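Local coordinates for protein threonine phosphate decarboxylase-like enzyme (Sulfurospirillum multivorans, PDB 6OUX) that decarboxylates L-serine O-phosphate to ethanolamine O-phosphate in norcobamide biosynthesis, using pyridoxal phosphate, and is less active with L-threonine phosphate, at residues 81-91 and 273-284; 235-243 and 253-262. All blocks are in the same frame, centred on the assembly; numbering follows the deposited sequence.

Interaction 1: 81-91 and 273-284; sequences PSQQRSLQKVM and WNINGIGEYCLR
Pro-81 leans its ring on the backbone just ahead of helix 277-284: CG lies 3.5 Å from Ile-275 O, a buried carbonyl with no polar partner, and CB lies 4.0 Å from Ile-275 CG2. Next to it, Glu-280 reaches across with an extended chain, CG anti to the backbone N (chi1 -178°), and takes two bonds from Ser-82. Ser-82 N meets Glu-280 OE1 at 2.9 Å from above the carboxylate plane, while Ser-82 OG donates to Glu-280 OE2 at 2.6 Å, on the syn side but well tilted from the carboxylate plane. Arg-284 grips that same OE2 side-on from the anti side with NE and NH2, so three donors converge on one oxygen and hold the carboxylate's rotation. In this class I/II aminotransferase-type fold the helices 84-91 and 277-284 run nearly parallel, 25° between their directions, and Leu-87 and Leu-283 pack between them. The branches cross at about a right angle, Leu-87 CD2 to Leu-283 CD2 at 3.8 Å; the other methyl, Leu-87 CD1, drops onto Ile-275 CG2. Met-91, bent at chi2 and chi3, brings SD to 3.8 Å from Leu-283 CD1. Farther along, Val-90 CG2 sits over one face of the Arg-284 guanidinium, 3.3 Å from NH1. At the opposite end, Pro-81 also packs on Ala-249 of the second subunit.

Interaction 2: 235-243 and 253-262; sequences NVIIVKSLS and LGYALMDSRK
Strands 236-241 and 254-257 are antiparallel neighbours in the seven-stranded mixed sheet of the large domain, the sheet usual in fold-type I pyridoxal phosphate enzymes; 254-257 is antiparallel to the strands on both its sides. Two hydrogen-bonded pairs join them. Ile-238 and Leu-257 exchange bonds, the shorter from Leu-257 N to Ile-238 O at 2.8 Å, and Lys-240 and Tyr-255 do the same, with Tyr-255 N 2.8 Å from Lys-240 O. The ladder runs on past the strand ends through Leu-242 N to Leu-253 O. Tyr-255 gives the pair its largest side-chain contact. Its CG stands between the backbone N and the carbonyl carbon (chi1 73°), which swings the ring over the neighbouring strand: CE1 comes 3.9 Å from Lys-240 CB, and Leu-242, its side chain crossing that of Tyr-255 at about a right angle, sets CD2 at the ring edge near its plane, 4.1 Å from CE1. Helix 84-95 covers this face through Met-91 and Leu-95. On the reverse face Val-239 CG2 meets the small Ala-256 CB at 4.2 Å, and Val-239 also packs on Ala-108 and Ile-112 of helix 108-116. Beyond the bridged pairs, the side chains of Ile-237 and Met-258 cross obliquely, CG1 of Ile-237 3.8 Å from CB of Met-258. Lys-240 bends at its last torsion, so that NZ reaches Ser-241 O and forms a salt bridge with Asp-245. Ser-241 lies about 11 Å, side chain to side chain, from Asn-181, which binds O-phospho-L-serine; its OG accepts from Ser-243 N in an ST turn. Ser-243 OG then accepts from Leu-253 N at 3.1 Å and bonds to Val-251 O.

Overall arrangement
Interaction 2 is buried within the sheet, and its bonds are mostly backbone to backbone; interaction 1, farther from the chain's centre and only partly buried, relies on side chains, with a charged cluster on one flank, leucine packing between its helices and the second subunit at its loop end. Their centres are 15 Å apart, yet they share an apolar layer. Met-91 CE of 81-91 rests 3.7 Å from Tyr-255 CD1, and Leu-283 CD1 of 273-284 lies 3.5 Å from Leu-242 CD1. Ile-275 likewise packs on Leu-253. The helix pair thus lies against the Tyr-255 face of the strand pair, toward its Leu-242 and Leu-253 end, while the chain runs from 253-262 through helix 260-266 and a short loop into 273-284.

Interaction 1: 81-91 and 273-284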
# COMPACT_ATOMS: atom_id res chain seq x y z
N PRO A 81 -9.04 -3.26 -8.74
CA PRO A 81 -8.77 -4.54 -8.12
C PRO A 81 -9.87 -4.88 -7.11
O PRO A 81 -10.59 -4.00 -6.65
CB PRO A 81 -7.47 -4.31 -7.38
CG PRO A 81 -7.00 -2.96 -7.78
CD PRO A 81 -8.21 -2.21 -8.19
N SER A 82 -9.95 -6.15 -6.76
CA SER A 82 -10.94 -6.64 -5.79
C SER A 82 -10.76 -6.03 -4.45
O SER A 82 -9.64 -5.64 -4.08
CB SER A 82 -10.83 -8.15 -5.69
OG SER A 82 -10.94 -8.75 -6.98
N GLN A 83 -11.88 -5.93 -3.73
CA GLN A 83 -11.95 -5.31 -2.43
C GLN A 83 -11.69 -6.35 -1.34
O GLN A 83 -11.64 -7.56 -1.62
CB GLN A 83 -13.33 -4.66 -2.20
CG GLN A 83 -13.88 -3.78 -3.33
CD GLN A 83 -12.86 -2.85 -3.97
OE1 GLN A 83 -12.55 -2.98 -5.16
NE2 GLN A 83 -12.32 -1.91 -3.20
N GLN A 84 -11.49 -5.85 -0.12
CA GLN A 84 -11.08 -6.65 1.04
C GLN A 84 -11.88 -7.95 1.22
O GLN A 84 -11.28 -9.05 1.30
CB GLN A 84 -11.09 -5.79 2.30
CG GLN A 84 -10.67 -6.50 3.57
CD GLN A 84 -9.17 -6.54 3.84
OE1 GLN A 84 -8.34 -5.74 3.30
NE2 GLN A 84 -8.80 -7.45 4.72
N ARG A 85 -13.21 -7.87 1.23
CA ARG A 85 -14.06 -9.08 1.39
C ARG A 85 -13.80 -10.19 0.36
O ARG A 85 -13.91 -11.42 0.66
CB ARG A 85 -15.57 -8.72 1.40
CG ARG A 85 -16.05 -7.82 2.54
CD ARG A 85 -15.86 -8.48 3.91
NE ARG A 85 -16.23 -7.65 5.07
CZ ARG A 85 -15.94 -7.95 6.34
NH1 ARG A 85 -15.26 -9.04 6.63
NH2 ARG A 85 -16.28 -7.11 7.33
N SER A 86 -13.47 -9.79 -0.87
CA SER A 86 -13.24 -10.79 -1.87
C SER A 86 -11.87 -11.44 -1.62
O SER A 86 -11.72 -12.64 -1.83
CB SER A 86 -13.47 -10.23 -3.30
OG SER A 86 -12.56 -10.77 -4.23
N LEU A 87 -10.90 -10.66 -1.12
CA LEU A 87 -9.54 -11.13 -0.80
C LEU A 87 -9.53 -12.07 0.42
O LEU A 87 -8.89 -13.13 0.41
CB LEU A 87 -8.63 -9.94 -0.52
CG LEU A 87 -8.44 -8.98 -1.69
CD1 LEU A 87 -7.69 -7.74 -1.25
CD2 LEU A 87 -7.79 -9.71 -2.84
N GLN A 88 -10.35 -11.73 1.41
CA GLN A 88 -10.62 -12.62 2.53
C GLN A 88 -11.04 -14.01 2.09
O GLN A 88 -10.52 -15.08 2.57
CB GLN A 88 -11.70 -11.98 3.41
CG GLN A 88 -11.23 -10.83 4.26
CD GLN A 88 -12.32 -10.41 5.21
OE1 GLN A 88 -13.47 -10.64 4.92
NE2 GLN A 88 -11.97 -9.83 6.32
N LYS A 89 -11.97 -14.03 1.13
CA LYS A 89 -12.46 -15.28 0.61
C LYS A 89 -11.39 -16.07 -0.14
O LYS A 89 -11.35 -17.27 -0.03
CB LYS A 89 -13.74 -15.08 -0.20
CG LYS A 89 -14.92 -14.87 0.76
CD LYS A 89 -16.06 -14.05 0.16
CE LYS A 89 -17.10 -13.73 1.23
NZ LYS A 89 -17.46 -12.29 1.19
N VAL A 90 -10.48 -15.40 -0.84
CA VAL A 90 -9.42 -16.13 -1.52
C VAL A 90 -8.55 -16.82 -0.48
O VAL A 90 -8.24 -17.98 -0.63
CB VAL A 90 -8.62 -15.24 -2.47
CG1 VAL A 90 -7.46 -15.99 -3.07
CG2 VAL A 90 -9.53 -14.74 -3.60
N MET A 91 -8.13 -16.09 0.55
CA MET A 91 -7.23 -16.62 1.60
C MET A 91 -7.91 -17.77 2.44
O MET A 91 -7.26 -18.73 2.84
CB MET A 91 -6.68 -15.47 2.47
CG MET A 91 -5.75 -14.41 1.78
SD MET A 91 -4.22 -15.19 1.21
CE MET A 91 -3.37 -15.21 2.76
N TRP A 273 -7.29 1.17 2.74
CA TRP A 273 -6.42 0.20 2.06
C TRP A 273 -7.03 -0.49 0.83
O TRP A 273 -8.14 -1.04 0.87
CB TRP A 273 -5.99 -0.87 3.06
CG TRP A 273 -5.55 -2.15 2.40
CD1 TRP A 273 -6.23 -3.34 2.36
CD2 TRP A 273 -4.32 -2.36 1.71
NE1 TRP A 273 -5.50 -4.28 1.68
CE2 TRP A 273 -4.32 -3.71 1.27
CE3 TRP A 273 -3.22 -1.56 1.42
CZ2 TRP A 273 -3.25 -4.27 0.55
CZ3 TRP A 273 -2.18 -2.10 0.70
CH2 TRP A 273 -2.20 -3.45 0.28
N ASN A 274 -6.24 -0.50 -0.23
CA ASN A 274 -6.56 -1.19 -1.44
C ASN A 274 -5.31 -1.97 -1.88
O ASN A 274 -4.18 -1.46 -1.81
CB ASN A 274 -6.99 -0.15 -2.47
CG ASN A 274 -7.22 -0.74 -3.83
OD1 ASN A 274 -7.66 -1.89 -3.95
ND2 ASN A 274 -6.90 0.04 -4.89
N ILE A 275 -5.51 -3.22 -2.29
CA ILE A 275 -4.44 -3.98 -2.92
C ILE A 275 -4.22 -3.41 -4.33
O ILE A 275 -5.06 -2.70 -4.85
CB ILE A 275 -4.79 -5.47 -2.96
CG1 ILE A 275 -3.54 -6.32 -3.16
CG2 ILE A 275 -5.85 -5.77 -4.04
CD1 ILE A 275 -3.82 -7.78 -2.90
N ASN A 276 -3.09 -3.68 -4.95
CA ASN A 276 -2.89 -3.23 -6.33
C ASN A 276 -3.12 -4.43 -7.22
O ASN A 276 -3.22 -5.55 -6.70
CB ASN A 276 -1.52 -2.57 -6.56
CG ASN A 276 -0.34 -3.37 -6.00
OD1 ASN A 276 -0.45 -4.53 -5.75
ND2 ASN A 276 0.81 -2.70 -5.80
N GLY A 277 -3.13 -4.23 -8.53
CA GLY A 277 -3.37 -5.34 -9.47
C GLY A 277 -2.39 -6.48 -9.27
O GLY A 277 -2.77 -7.66 -9.24
N ILE A 278 -1.11 -6.16 -9.27
CA ILE A 278 -0.08 -7.22 -9.26
C ILE A 278 -0.14 -7.95 -7.93
O ILE A 278 0.06 -9.14 -7.92
CB ILE A 278 1.34 -6.70 -9.60
CG1 ILE A 278 2.38 -7.83 -9.76
CG2 ILE A 278 1.85 -5.73 -8.56
CD1 ILE A 278 1.98 -8.82 -10.84
N GLY A 279 -0.43 -7.22 -6.84
CA GLY A 279 -0.61 -7.78 -5.52
C GLY A 279 -1.70 -8.83 -5.49
O GLY A 279 -1.49 -9.94 -4.94
N GLU A 280 -2.85 -8.47 -6.06
CA GLU A 280 -3.97 -9.39 -6.18
C GLU A 280 -3.65 -10.63 -6.97
O GLU A 280 -4.02 -11.70 -6.52
CB GLU A 280 -5.18 -8.72 -6.80
CG GLU A 280 -6.34 -9.65 -6.88
CD GLU A 280 -7.61 -8.97 -7.37
OE1 GLU A 280 -7.64 -7.73 -7.59
OE2 GLU A 280 -8.57 -9.71 -7.57
N TYR A 281 -3.03 -10.49 -8.15
CA TYR A 281 -2.60 -11.62 -8.95
C TYR A 281 -1.78 -12.57 -8.05
O TYR A 281 -1.99 -13.78 -8.03
CB TYR A 281 -1.71 -11.17 -10.13
CG TYR A 281 -1.06 -12.35 -10.79
CD1 TYR A 281 -1.77 -13.13 -11.72
CD2 TYR A 281 0.22 -12.77 -10.44
CE1 TYR A 281 -1.20 -14.27 -12.32
CE2 TYR A 281 0.77 -13.93 -11.02
CZ TYR A 281 0.06 -14.67 -11.94
OH TYR A 281 0.61 -15.80 -12.54
N CYS A 282 -0.85 -12.00 -7.31
CA CYS A 282 0.07 -12.82 -6.51
C CYS A 282 -0.66 -13.51 -5.38
O CYS A 282 -0.42 -14.67 -5.09
CB CYS A 282 1.20 -11.96 -5.94
SG CYS A 282 2.47 -11.51 -7.13
N LEU A 283 -1.57 -12.78 -4.78
CA LEU A 283 -2.36 -13.34 -3.70
C LEU A 283 -3.16 -14.58 -4.16
O LEU A 283 -3.19 -15.63 -3.44
CB LEU A 283 -3.32 -12.31 -3.12
CG LEU A 283 -3.80 -12.72 -1.74
CD1 LEU A 283 -2.76 -12.22 -0.75
CD2 LEU A 283 -5.17 -12.14 -1.42
N ARG A 284 -3.78 -14.44 -5.33
CA ARG A 284 -4.59 -15.52 -5.89
C ARG A 284 -3.72 -16.66 -6.40
O ARG A 284 -4.13 -17.82 -6.35
CB ARG A 284 -5.46 -15.05 -7.01
CG ARG A 284 -6.54 -14.08 -6.59
CD ARG A 284 -7.35 -13.64 -7.82
NE ARG A 284 -8.37 -12.72 -7.40
CZ ARG A 284 -9.56 -13.07 -6.90
NH1 ARG A 284 -9.94 -14.35 -6.84
NH2 ARG A 284 -10.37 -12.11 -6.49

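Interaction 2: 235-243 and 253-262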
# COMPACT_ATOMS: atom_id res chain seq x y z
N ASN A 235 -7.05 -15.33 22.58
CA ASN A 235 -6.31 -14.08 22.66
C ASN A 235 -5.17 -13.95 21.62
O ASN A 235 -4.45 -12.97 21.66
CB ASN A 235 -5.73 -13.84 24.06
CG ASN A 235 -4.72 -14.85 24.45
OD1 ASN A 235 -4.62 -15.93 23.84
ND2 ASN A 235 -4.07 -14.61 25.57
N VAL A 236 -5.00 -14.94 20.75
CA VAL A 236 -3.96 -14.90 19.75
C VAL A 236 -4.34 -14.12 18.49
O VAL A 236 -5.41 -14.35 17.88
CB VAL A 236 -3.46 -16.31 19.46
CG1 VAL A 236 -2.57 -16.38 18.19
CG2 VAL A 236 -2.67 -16.80 20.67
N ILE A 237 -3.38 -13.33 18.05
CA ILE A 237 -3.37 -12.71 16.74
C ILE A 237 -2.13 -13.17 15.99
O ILE A 237 -1.00 -13.06 16.52
CB ILE A 237 -3.37 -11.20 16.84
CG1 ILE A 237 -4.70 -10.72 17.41
CG2 ILE A 237 -3.18 -10.54 15.48
CD1 ILE A 237 -4.70 -9.34 17.99
N ILE A 238 -2.35 -13.76 14.82
CA ILE A 238 -1.24 -14.20 13.98
C ILE A 238 -1.00 -13.16 12.92
O ILE A 238 -1.93 -12.68 12.25
CB ILE A 238 -1.53 -15.56 13.30
CG1 ILE A 238 -1.82 -16.65 14.34
CG2 ILE A 238 -0.39 -15.98 12.38
CD1 ILE A 238 -0.67 -16.94 15.31
N VAL A 239 0.27 -12.79 12.72
CA VAL A 239 0.59 -11.90 11.62
C VAL A 239 1.69 -12.53 10.77
O VAL A 239 2.61 -13.13 11.32
CB VAL A 239 1.11 -10.53 12.17
CG1 VAL A 239 1.41 -9.63 11.02
CG2 VAL A 239 0.12 -9.84 13.05
N LYS A 240 1.62 -12.35 9.45
CA LYS A 240 2.57 -13.04 8.54
C LYS A 240 2.73 -12.26 7.24
O LYS A 240 1.75 -11.93 6.57
CB LYS A 240 2.12 -14.49 8.26
CG LYS A 240 3.06 -15.23 7.36
CD LYS A 240 2.96 -16.75 7.42
CE LYS A 240 4.05 -17.36 6.58
NZ LYS A 240 3.85 -16.91 5.17
N SER A 241 3.98 -11.98 6.89
CA SER A 241 4.33 -11.45 5.62
C SER A 241 4.02 -12.49 4.57
O SER A 241 4.12 -13.68 4.81
CB SER A 241 5.79 -11.04 5.61
OG SER A 241 6.18 -10.75 4.27
N LEU A 242 3.57 -12.05 3.42
CA LEU A 242 3.61 -12.91 2.22
C LEU A 242 4.76 -12.59 1.27
O LEU A 242 4.95 -13.31 0.30
CB LEU A 242 2.28 -12.85 1.47
CG LEU A 242 1.08 -13.38 2.24
CD1 LEU A 242 -0.20 -12.99 1.50
CD2 LEU A 242 1.18 -14.90 2.39
N SER A 243 5.59 -11.59 1.60
CA SER A 243 6.69 -11.11 0.74
C SER A 243 8.08 -11.74 1.04
O SER A 243 8.90 -11.99 0.14
CB SER A 243 6.65 -9.56 0.76
OG SER A 243 5.31 -9.08 0.34
N LEU A 253 2.70 -7.49 0.64
CA LEU A 253 1.51 -8.18 1.13
C LEU A 253 1.74 -8.89 2.42
O LEU A 253 2.73 -9.55 2.59
CB LEU A 253 1.10 -9.28 0.17
CG LEU A 253 0.60 -8.86 -1.18
CD1 LEU A 253 0.52 -10.10 -2.05
CD2 LEU A 253 -0.74 -8.18 -1.07
N GLY A 254 0.78 -8.80 3.33
CA GLY A 254 0.84 -9.60 4.53
C GLY A 254 -0.56 -9.80 5.00
O GLY A 254 -1.50 -9.08 4.53
N TYR A 255 -0.74 -10.75 5.91
CA TYR A 255 -2.08 -10.93 6.49
C TYR A 255 -2.00 -11.09 8.01
O TYR A 255 -0.92 -11.27 8.57
CB TYR A 255 -2.84 -12.09 5.83
CG TYR A 255 -2.32 -13.50 6.22
CD1 TYR A 255 -1.27 -14.08 5.56
CD2 TYR A 255 -2.88 -14.18 7.26
CE1 TYR A 255 -0.81 -15.36 5.91
CE2 TYR A 255 -2.41 -15.44 7.63
CZ TYR A 255 -1.38 -16.00 6.97
OH TYR A 255 -0.94 -17.20 7.36
N ALA A 256 -3.14 -10.97 8.64
CA ALA A 256 -3.33 -11.29 10.06
C ALA A 256 -4.59 -12.10 10.24
O ALA A 256 -5.57 -11.92 9.49
CB ALA A 256 -3.44 -10.04 10.89
N LEU A 257 -4.57 -12.96 11.25
CA LEU A 257 -5.76 -13.70 11.76
C LEU A 257 -6.10 -13.08 13.12
O LEU A 257 -5.25 -13.00 14.01
CB LEU A 257 -5.45 -15.18 11.93
CG LEU A 257 -4.86 -15.90 10.71
CD1 LEU A 257 -4.62 -17.38 11.00
CD2 LEU A 257 -5.69 -15.78 9.46
N MET A 258 -7.32 -12.60 13.25
CA MET A 258 -7.74 -11.92 14.45
C MET A 258 -9.25 -11.96 14.60
O MET A 258 -9.97 -12.48 13.75
CB MET A 258 -7.18 -10.48 14.49
CG MET A 258 -7.64 -9.53 13.40
SD MET A 258 -6.91 -7.82 13.49
CE MET A 258 -5.79 -7.87 12.35
N ASP A 259 -9.70 -11.42 15.71
CA ASP A 259 -11.13 -11.39 16.04
C ASP A 259 -11.93 -10.76 14.89
O ASP A 259 -11.57 -9.70 14.42
CB ASP A 259 -11.30 -10.57 17.34
CG ASP A 259 -12.73 -10.44 17.74
OD1 ASP A 259 -13.30 -11.44 18.28
OD2 ASP A 259 -13.31 -9.39 17.43
N SER A 260 -12.98 -11.42 14.41
CA SER A 260 -13.72 -10.92 13.25
C SER A 260 -14.48 -9.64 13.53
O SER A 260 -14.62 -8.78 12.62
CB SER A 260 -14.64 -12.00 12.66
OG SER A 260 -15.56 -12.40 13.62
N ARG A 261 -14.95 -9.48 14.77
CA ARG A 261 -15.60 -8.23 15.20
C ARG A 261 -14.65 -7.02 15.02
O ARG A 261 -15.03 -5.97 14.47
CB ARG A 261 -15.95 -8.33 16.70
CG ARG A 261 -17.39 -8.07 17.08
CD ARG A 261 -18.38 -8.97 16.36
NE ARG A 261 -18.10 -10.42 16.40
CZ ARG A 261 -18.70 -11.33 17.19
NH1 ARG A 261 -19.57 -10.97 18.10
NH2 ARG A 261 -18.36 -12.61 17.09
N LYS A 262 -13.44 -7.17 15.56
CA LYS A 262 -12.38 -6.18 15.44
C LYS A 262 -12.05 -5.90 13.94
O LYS A 262 -11.94 -4.74 13.52
CB LYS A 262 -11.20 -6.71 16.20
CG LYS A 262 -9.95 -5.86 16.24
CD LYS A 262 -8.88 -6.65 17.00
CE LYS A 262 -7.47 -6.03 16.92
NZ LYS A 262 -7.23 -5.11 18.06